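Local coordinates for 2-hydroxyhepta-2,4-diene-1,7-dioate isomerase (Mycobacterium marinum, PDB 3QDF), which probably isomerises or hydrolyses small oxo-acids of the 2-hydroxyhepta-2,4-diene-1,7-dioate type, and binds zinc, at residues A[151-156]-A[172-177]; A[116-121]-A[241-246]; A[121-126]-A[234-239]. All coordinates share one frame; numbering follows the deposited sequence.

Interaction 1: A[151-156]-A[172-177]; sequences NDVSAR and DTFCPV. With ZN (zinc ion), chain B; EDO (1,2-ethanediol), chain D.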
loop_
_atom_site.group_PDB
_atom_site.type_symbol
_atom_site.label_atom_id
_atom_site.label_comp_id
_atom_site.label_asym_id
_atom_site.label_seq_id
_atom_site.Cartn_x
_atom_site.Cartn_y
_atom_site.Cartn_z
ATOM N N ASN A 151 -2.064 -4.167 1.136
ATOM C CA ASN A 151 -2.811 -5.362 1.508
ATOM C C ASN A 151 -2.972 -5.353 3.024
ATOM O O ASN A 151 -2.015 -5.661 3.770
ATOM C CB ASN A 151 -2.079 -6.645 1.052
ATOM C CG ASN A 151 -2.948 -7.901 1.170
ATOM O OD1 ASN A 151 -3.958 -7.906 1.862
ATOM N ND2 ASN A 151 -2.541 -8.977 0.489
ATOM N N ASP A 152 -4.174 -4.992 3.484
ATOM C CA ASP A 152 -4.449 -4.926 4.924
ATOM C C ASP A 152 -4.710 -6.326 5.507
ATOM O O ASP A 152 -5.866 -6.721 5.805
ATOM C CB ASP A 152 -5.633 -3.993 5.184
ATOM C CG ASP A 152 -5.915 -3.812 6.665
ATOM O OD1 ASP A 152 -5.031 -4.138 7.491
ATOM O OD2 ASP A 152 -7.013 -3.335 7.005
ATOM N N VAL A 153 -3.639 -7.094 5.674
ATOM C CA VAL A 153 -3.797 -8.482 6.132
ATOM C C VAL A 153 -4.341 -8.519 7.570
ATOM O O VAL A 153 -3.879 -7.763 8.438
ATOM C CB VAL A 153 -2.494 -9.282 5.944
ATOM C CG1 VAL A 153 -2.710 -10.724 6.298
ATOM C CG2 VAL A 153 -2.026 -9.173 4.495
ATOM N N SER A 154 -5.342 -9.378 7.800
ATOM C CA SER A 154 -6.143 -9.325 9.021
ATOM C C SER A 154 -6.496 -10.725 9.542
ATOM O O SER A 154 -7.157 -11.519 8.836
ATOM C CB SER A 154 -7.446 -8.559 8.764
ATOM O OG SER A 154 -7.210 -7.333 8.068
ATOM N N ALA A 155 -6.059 -11.017 10.769
ATOM C CA ALA A 155 -6.467 -12.228 11.483
ATOM C C ALA A 155 -7.869 -12.020 12.084
ATOM O O ALA A 155 -8.019 -11.385 13.144
ATOM C CB ALA A 155 -5.457 -12.555 12.566
ATOM N N ARG A 156 -8.889 -12.557 11.412
ATOM C CA ARG A 156 -10.299 -12.351 11.808
ATOM C C ARG A 156 -10.685 -12.910 13.183
ATOM O O ARG A 156 -11.487 -12.299 13.900
ATOM C CB ARG A 156 -11.262 -12.918 10.754
ATOM C CG ARG A 156 -11.185 -12.295 9.349
ATOM C CD ARG A 156 -11.381 -10.777 9.332
ATOM N NE ARG A 156 -11.548 -10.259 7.967
ATOM C CZ ARG A 156 -11.318 -8.998 7.586
ATOM N NH1 ARG A 156 -10.885 -8.076 8.452
ATOM N NH2 ARG A 156 -11.514 -8.658 6.316
ATOM N N ASP A 172 3.910 -8.988 11.947
ATOM C CA ASP A 172 4.930 -8.765 10.922
ATOM C C ASP A 172 4.436 -9.346 9.595
ATOM O O ASP A 172 3.829 -10.426 9.578
ATOM C CB ASP A 172 6.289 -9.370 11.320
ATOM C CG ASP A 172 6.964 -8.609 12.464
ATOM O OD1 ASP A 172 6.391 -7.625 13.014
ATOM O OD2 ASP A 172 8.080 -9.011 12.815
ATOM N N THR A 173 4.666 -8.614 8.503
ATOM C CA THR A 173 4.292 -9.029 7.121
ATOM C C THR A 173 2.828 -8.770 6.738
ATOM O O THR A 173 2.429 -9.011 5.603
ATOM C CB THR A 173 4.708 -10.511 6.758
ATOM O OG1 THR A 173 3.772 -11.431 7.333
ATOM C CG2 THR A 173 6.140 -10.842 7.248
ATOM N N PHE A 174 2.034 -8.233 7.662
ATOM C CA PHE A 174 0.622 -8.051 7.418
ATOM C C PHE A 174 0.322 -6.735 6.732
ATOM O O PHE A 174 -0.844 -6.354 6.614
ATOM C CB PHE A 174 -0.191 -8.155 8.731
ATOM C CG PHE A 174 -0.587 -9.574 9.108
ATOM C CD1 PHE A 174 0.177 -10.670 8.698
ATOM C CD2 PHE A 174 -1.729 -9.799 9.888
ATOM C CE1 PHE A 174 -0.196 -11.974 9.053
ATOM C CE2 PHE A 174 -2.108 -11.107 10.255
ATOM C CZ PHE A 174 -1.345 -12.188 9.842
ATOM N N CYS A 175 1.354 -6.028 6.290
ATOM C CA CYS A 175 1.115 -4.813 5.501
ATOM C C CYS A 175 1.985 -4.771 4.206
ATOM O O CYS A 175 2.827 -3.906 4.052
ATOM C CB CYS A 175 1.265 -3.543 6.351
ATOM S SG CYS A 175 0.530 -2.095 5.536
ATOM N N PRO A 176 1.764 -5.721 3.278
ATOM C CA PRO A 176 2.405 -5.556 1.976
ATOM C C PRO A 176 2.065 -4.188 1.382
ATOM O O PRO A 176 0.913 -3.721 1.515
ATOM C CB PRO A 176 1.766 -6.654 1.123
ATOM C CG PRO A 176 1.362 -7.720 2.109
ATOM C CD PRO A 176 0.944 -6.945 3.356
ATOM N N VAL A 177 3.045 -3.550 0.741
ATOM C CA VAL A 177 2.813 -2.235 0.101
ATOM C C VAL A 177 3.664 -2.177 -1.138
ATOM O O VAL A 177 4.802 -2.638 -1.131
ATOM C CB VAL A 177 3.260 -1.046 1.012
ATOM C CG1 VAL A 177 3.133 0.292 0.274
ATOM C CG2 VAL A 177 2.482 -1.019 2.311
HETATM ZN ZN ZN B . -8.539 -2.551 5.761
HETATM C C1 EDO D . -10.606 -2.798 7.795
HETATM O O1 EDO D . -10.545 -2.329 6.430
HETATM C C2 EDO D . -11.843 -3.654 8.096
HETATM O O2 EDO D . -11.478 -4.793 8.909
HETATM O O HOH W 1 -7.958 -0.365 5.996
#

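Interaction 2: A[116-121]-A[241-246]; sequences SPVHFE and GPIEDG. With ZN (zinc ion), chain B; EDO (1,2-ethanediol), chain D.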
loop_
_atom_site.group_PDB
_atom_site.type_symbol
_atom_site.label_atom_id
_atom_site.label_comp_id
_atom_site.label_asym_id
_atom_site.label_seq_id
_atom_site.Cartn_x
_atom_site.Cartn_y
_atom_site.Cartn_z
ATOM N N SER A 116 -6.538 -18.211 12.231
ATOM C CA SER A 116 -7.458 -18.624 11.171
ATOM C C SER A 116 -8.862 -18.114 11.482
ATOM O O SER A 116 -9.285 -18.163 12.632
ATOM C CB SER A 116 -7.491 -20.151 11.054
ATOM O OG SER A 116 -8.318 -20.555 9.975
ATOM N N PRO A 117 -9.572 -17.579 10.474
ATOM C CA PRO A 117 -9.083 -17.280 9.126
ATOM C C PRO A 117 -8.282 -15.959 9.044
ATOM O O PRO A 117 -8.677 -14.956 9.639
ATOM C CB PRO A 117 -10.376 -17.138 8.320
ATOM C CG PRO A 117 -11.390 -16.615 9.320
ATOM C CD PRO A 117 -11.000 -17.233 10.648
ATOM N N VAL A 118 -7.168 -15.977 8.313
ATOM C CA VAL A 118 -6.459 -14.744 7.963
ATOM C C VAL A 118 -6.917 -14.266 6.577
ATOM O O VAL A 118 -6.867 -15.025 5.609
ATOM C CB VAL A 118 -4.909 -14.910 7.993
ATOM C CG1 VAL A 118 -4.221 -13.579 7.652
ATOM C CG2 VAL A 118 -4.444 -15.403 9.357
ATOM N N HIS A 119 -7.351 -13.010 6.501
ATOM C CA HIS A 119 -7.865 -12.417 5.267
ATOM C C HIS A 119 -6.887 -11.453 4.627
ATOM O O HIS A 119 -6.166 -10.728 5.326
ATOM C CB HIS A 119 -9.171 -11.650 5.540
ATOM C CG HIS A 119 -10.365 -12.532 5.726
ATOM N ND1 HIS A 119 -11.656 -12.062 5.631
ATOM C CD2 HIS A 119 -10.466 -13.861 5.982
ATOM C CE1 HIS A 119 -12.505 -13.060 5.836
ATOM N NE2 HIS A 119 -11.807 -14.163 6.050
ATOM N N PHE A 120 -6.895 -11.435 3.295
ATOM C CA PHE A 120 -6.320 -10.345 2.518
ATOM C C PHE A 120 -7.343 -9.198 2.514
ATOM O O PHE A 120 -8.536 -9.414 2.758
ATOM C CB PHE A 120 -6.033 -10.793 1.079
ATOM C CG PHE A 120 -7.281 -11.179 0.315
ATOM C CD1 PHE A 120 -8.091 -10.206 -0.262
ATOM C CD2 PHE A 120 -7.686 -12.517 0.242
ATOM C CE1 PHE A 120 -9.255 -10.557 -0.930
ATOM C CE2 PHE A 120 -8.856 -12.872 -0.424
ATOM C CZ PHE A 120 -9.638 -11.888 -1.009
ATOM N N GLU A 121 -6.879 -7.983 2.260
ATOM C CA GLU A 121 -7.766 -6.863 1.971
ATOM C C GLU A 121 -7.010 -5.940 1.035
ATOM O O GLU A 121 -6.102 -5.245 1.470
ATOM C CB GLU A 121 -8.143 -6.072 3.237
ATOM C CG GLU A 121 -8.984 -6.816 4.292
ATOM C CD GLU A 121 -9.487 -5.893 5.402
ATOM O OE1 GLU A 121 -10.405 -6.270 6.176
ATOM O OE2 GLU A 121 -8.981 -4.766 5.491
ATOM N N GLY A 241 -11.445 -12.395 1.817
ATOM C CA GLY A 241 -11.422 -13.837 2.037
ATOM C C GLY A 241 -10.094 -14.386 2.553
ATOM O O GLY A 241 -9.114 -13.645 2.670
ATOM N N PRO A 242 -10.060 -15.693 2.866
ATOM C CA PRO A 242 -8.921 -16.305 3.550
ATOM C C PRO A 242 -7.714 -16.517 2.648
ATOM O O PRO A 242 -7.857 -16.707 1.430
ATOM C CB PRO A 242 -9.479 -17.658 4.030
ATOM C CG PRO A 242 -10.545 -17.994 3.027
ATOM C CD PRO A 242 -11.156 -16.660 2.627
ATOM N N ILE A 243 -6.534 -16.462 3.252
ATOM C CA ILE A 243 -5.306 -16.864 2.582
ATOM C C ILE A 243 -4.661 -17.978 3.409
ATOM O O ILE A 243 -4.827 -18.029 4.631
ATOM C CB ILE A 243 -4.339 -15.671 2.338
ATOM C CG1 ILE A 243 -4.104 -14.869 3.628
ATOM C CG2 ILE A 243 -4.858 -14.770 1.203
ATOM C CD1 ILE A 243 -3.046 -13.738 3.489
ATOM N N GLU A 244 -3.962 -18.886 2.728
ATOM C CA GLU A 244 -3.381 -20.056 3.366
ATOM C C GLU A 244 -2.000 -20.272 2.804
ATOM O O GLU A 244 -1.643 -19.670 1.803
ATOM C CB GLU A 244 -4.237 -21.310 3.113
ATOM C CG GLU A 244 -5.672 -21.230 3.639
ATOM C CD GLU A 244 -5.767 -21.273 5.162
ATOM O OE1 GLU A 244 -4.763 -21.570 5.847
ATOM O OE2 GLU A 244 -6.866 -21.020 5.686
ATOM N N ASP A 245 -1.234 -21.142 3.451
ATOM C CA ASP A 245 0.064 -21.571 2.961
ATOM C C ASP A 245 -0.007 -21.984 1.491
ATOM O O ASP A 245 -0.873 -22.773 1.098
ATOM C CB ASP A 245 0.555 -22.770 3.788
ATOM C CG ASP A 245 1.954 -23.191 3.408
ATOM O OD1 ASP A 245 2.921 -22.480 3.771
ATOM O OD2 ASP A 245 2.085 -24.227 2.736
ATOM N N GLY A 246 0.911 -21.458 0.685
ATOM C CA GLY A 246 0.957 -21.802 -0.735
ATOM C C GLY A 246 0.237 -20.832 -1.659
ATOM O O GLY A 246 0.441 -20.885 -2.856
HETATM ZN ZN ZN B . -8.539 -2.551 5.761
HETATM C C1 EDO D . -10.606 -2.798 7.795
HETATM O O1 EDO D . -10.545 -2.329 6.430
HETATM C C2 EDO D . -11.843 -3.654 8.096
HETATM O O2 EDO D . -11.478 -4.793 8.909
HETATM O O HOH W 2 -6.784 -22.010 8.174
HETATM O O HOH W 3 -6.250 -18.254 7.020
HETATM O O HOH W 1 -7.958 -0.365 5.996
#

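Interaction 3: A[121-126]-A[234-239]; sequences EGELAI and TGTPAG. With ZN (zinc ion), chain B; EDO (1,2-ethanediol), chain D.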
loop_
_atom_site.group_PDB
_atom_site.type_symbol
_atom_site.label_atom_id
_atom_site.label_comp_id
_atom_site.label_asym_id
_atom_site.label_seq_id
_atom_site.Cartn_x
_atom_site.Cartn_y
_atom_site.Cartn_z
ATOM N N GLU A 121 -6.879 -7.983 2.260
ATOM C CA GLU A 121 -7.766 -6.863 1.971
ATOM C C GLU A 121 -7.010 -5.940 1.035
ATOM O O GLU A 121 -6.102 -5.245 1.470
ATOM C CB GLU A 121 -8.143 -6.072 3.237
ATOM C CG GLU A 121 -8.984 -6.816 4.292
ATOM C CD GLU A 121 -9.487 -5.893 5.402
ATOM O OE1 GLU A 121 -10.405 -6.270 6.176
ATOM O OE2 GLU A 121 -8.981 -4.766 5.491
ATOM N N GLY A 122 -7.408 -5.917 -0.238
ATOM C CA GLY A 122 -6.799 -5.019 -1.227
ATOM C C GLY A 122 -7.289 -3.610 -1.017
ATOM O O GLY A 122 -8.494 -3.395 -0.885
ATOM N N GLU A 123 -6.358 -2.646 -0.978
ATOM C CA GLU A 123 -6.703 -1.252 -0.694
ATOM C C GLU A 123 -5.840 -0.259 -1.452
ATOM O O GLU A 123 -4.610 -0.445 -1.603
ATOM C CB GLU A 123 -6.577 -0.954 0.812
ATOM C CG GLU A 123 -7.209 -2.023 1.683
ATOM C CD GLU A 123 -7.557 -1.593 3.092
ATOM O OE1 GLU A 123 -7.301 -0.422 3.512
ATOM O OE2 GLU A 123 -8.090 -2.473 3.798
ATOM N N LEU A 124 -6.479 0.825 -1.890
ATOM C CA LEU A 124 -5.748 1.988 -2.369
ATOM C C LEU A 124 -4.993 2.617 -1.193
ATOM O O LEU A 124 -5.557 2.840 -0.124
ATOM C CB LEU A 124 -6.713 2.998 -2.986
ATOM C CG LEU A 124 -6.114 4.352 -3.365
ATOM C CD1 LEU A 124 -5.275 4.218 -4.658
ATOM C CD2 LEU A 124 -7.220 5.444 -3.489
ATOM N N ALA A 125 -3.717 2.906 -1.397
ATOM C CA ALA A 125 -2.934 3.531 -0.356
ATOM C C ALA A 125 -2.508 4.946 -0.753
ATOM O O ALA A 125 -2.070 5.189 -1.889
ATOM C CB ALA A 125 -1.728 2.686 -0.041
ATOM N N ILE A 126 -2.619 5.853 0.210
ATOM C CA ILE A 126 -2.142 7.223 0.081
ATOM C C ILE A 126 -0.757 7.306 0.694
ATOM O O ILE A 126 -0.535 6.778 1.790
ATOM C CB ILE A 126 -3.030 8.188 0.876
ATOM C CG1 ILE A 126 -4.490 8.079 0.434
ATOM C CG2 ILE A 126 -2.527 9.645 0.745
ATOM C CD1 ILE A 126 -5.486 8.698 1.452
ATOM N N THR A 234 -6.979 3.032 2.655
ATOM C CA THR A 234 -8.279 3.700 2.547
ATOM C C THR A 234 -9.511 2.783 2.605
ATOM O O THR A 234 -10.639 3.231 2.348
ATOM C CB THR A 234 -8.346 4.563 1.294
ATOM O OG1 THR A 234 -8.328 3.728 0.131
ATOM C CG2 THR A 234 -7.152 5.543 1.247
ATOM N N GLY A 235 -9.297 1.516 2.962
ATOM C CA GLY A 235 -10.407 0.571 3.162
ATOM C C GLY A 235 -10.458 -0.398 2.000
ATOM O O GLY A 235 -9.832 -0.164 0.966
ATOM N N THR A 236 -11.180 -1.497 2.186
ATOM C CA THR A 236 -11.244 -2.546 1.195
ATOM C C THR A 236 -12.695 -2.745 0.721
ATOM O O THR A 236 -13.650 -2.619 1.531
ATOM C CB THR A 236 -10.650 -3.877 1.763
ATOM O OG1 THR A 236 -10.301 -4.763 0.687
ATOM C CG2 THR A 236 -11.650 -4.591 2.707
ATOM N N PRO A 237 -12.882 -3.047 -0.589
ATOM C CA PRO A 237 -14.217 -3.411 -1.097
ATOM C C PRO A 237 -14.713 -4.784 -0.663
ATOM O O PRO A 237 -14.006 -5.524 0.038
ATOM C CB PRO A 237 -14.047 -3.388 -2.629
ATOM C CG PRO A 237 -12.567 -3.474 -2.862
ATOM C CD PRO A 237 -11.896 -2.874 -1.681
ATOM N N ALA A 238 -15.930 -5.119 -1.109
ATOM C CA ALA A 238 -16.503 -6.447 -0.883
ATOM C C ALA A 238 -15.564 -7.545 -1.447
ATOM O O ALA A 238 -14.744 -7.299 -2.360
ATOM C CB ALA A 238 -17.905 -6.531 -1.527
ATOM N N GLY A 239 -15.681 -8.741 -0.888
ATOM C CA GLY A 239 -14.999 -9.917 -1.419
ATOM C C GLY A 239 -13.770 -10.346 -0.649
ATOM O O GLY A 239 -12.989 -11.186 -1.141
HETATM ZN ZN ZN B . -8.539 -2.551 5.761
HETATM C C1 EDO D . -10.606 -2.798 7.795
HETATM O O1 EDO D . -10.545 -2.329 6.430
HETATM C C2 EDO D . -11.843 -3.654 8.096
HETATM O O2 EDO D . -11.478 -4.793 8.909
HETATM O O HOH W 1 -7.958 -0.365 5.996
HETATM O O HOH W 4 -9.476 1.542 -1.079
#

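Interaction 1: A[151-156]-A[172-177]
V153 presses a single methyl onto the middle of the F174 ring: CG1 of V153 lies 3.6 Å from the F174 ring centroid and only 8° off the ring normal, a CH-pi contact over one face. The valine reaches it with CG1 turned away from its own backbone N (chi1 -175°), while the other branch, CG2, runs to P176, where it meets CD at 3.9 Å. Both meetings are at about a right angle, so one small residue fills the corner between the phenyl ring and the proline. The pyrrolidine of P176 also packs its CG and CD against CB of N151, and CB of A155 touches the far part of the F174 ring more loosely. Antiparallel strands 144-155 and 175-182 come together here through two backbone bonds. N151 N gives a fairly straight one to P176 O at 3.0 Å, and V153 N a more bent one, 138° at the hydrogen, to F174 O. Between them D152 is the centre of an inverse gamma turn. Its OD2 binds the zinc ion at 2.1 Å, alongside E121, E123, a water and an ethanediol probably left from crystallisation. S154 OG turns back to D152 O at 2.7 Å, from above the carbonyl plane. K97 pairs with D152 OD1 and also bonds F174 O, joining the two segments. V153, F174 and P176 thus pack together, while D152 points its CB away from 172-177; with OD2 on zinc and K169, and OD1 on K97, both oxygens face positive charge, which probably offsets that of the carboxylate.

Interaction 2: A[116-121]-A[241-246]
H119 lays its imidazole over the backbone of G241: the glycine CA stands 3.9 Å from the H119 ring centroid and 1° off the ring normal, a CH-pi contact. F120, the next residue, takes the same glycine from another side. Its ring turns one face to G241 N, and its CD2 comes 3.0 Å from G241 O. That placement follows from chi1 of 63°, which sets CG between the backbone N and the carbonyl carbon. The edge of the phenyl ring then meets I243, whose CG2 is 3.7 Å from F120 CD2, while CG1 of I243 packs on V118 CG1, beside the backbone bond from I243 N to V118 O. This bond, 2.8 Å long, runs nearly in line with the carbonyl; F120 N to G241 O is longer. H119 and P242 form an antiparallel non-hydrogen-bonded pair, and the short, weakly bonded strand 241-242 lies antiparallel beside strand 118-128 of the FAH-family fold, with strand 144-155 as another neighbour of that long strand. On this inner side V118 and I243 both rest on V153, and F120 reaches strand 191-196. Toward the start of 116-121 the fit slackens. P117, preceded by a cis peptide bond, only brushes P242, CB to CB at 4.4 Å, and water takes over from direct contact. One water accepts from V118 N and donates to I243 O, each at 2.8 Å, with a weak further bond to E244 OE2. A second water links S116 OG to that same E244 oxygen, while E244 OE1 makes a salt bridge with R265.

Interaction 3: A[121-126]-A[234-239]
T234 begins the contact by gripping L124 O twice. Its backbone N reaches that oxygen nearly in line with the carbonyl at 3.1 Å, and its OG1 donates to it at 2.9 Å from a more oblique direction. With OG1 between its own N and carbonyl carbon (chi1 67°), the threonine swings its methyl CG2 to CD1 of I126, 3.6 Å away. A water held by T234 OG1 and G235 O bridges onward to L124 N. At G235 the backbone N gives its hydrogen to E123 OE1 at 2.8 Å, approaching from above the carboxylate plane, 65° out of it. G235 has a positive phi at which a side chain would jam against T234 O, which by itself calls for glycine; its own carbonyl O lies against CB and CG of E123. T236 follows with its CB toward the strand. OG1 donates to G122 O at 2.8 Å and is also bonded to Q202, while CG2 packs on CD and CG of E121 at about a right angle. P237 ends the contact by setting its CD near the same G122 carbonyl. This loop after strand 231-233 thus backs the zinc site of the FAH-family fold: OE2 of E121 and OE2 of E123 bind zinc at 2.3 Å and 2.0 Å, with D152 the third protein ligand. E121 OE1 pairs with R156. The G235 N-H, the metal and the zinc-bound water together hold the E123 carboxylate, and the N-H would probably offset charge on OE1, the oxygen not bound to zinc.

Read from the N terminus, the chain enters strand 118-128 through 116-121, the segment of interaction 2, and continues into interaction 3, with E121 common to both. It returns along strand 144-155 and, after two short helices, closes the small loop of interaction 1 at 172-177. Much later, 234-239 closes the longer loop of interaction 3, and 241-246 the longest, that of interaction 2, so the three loops sit one within another without crossing. Strand 118-128 is the common spine: strands 144-155, 231-233 and 241-242 pair antiparallel with it, and the irregular loop 234-239 makes interaction 3. E121 brings interaction 2 to the zinc site that interactions 1 and 3 also line.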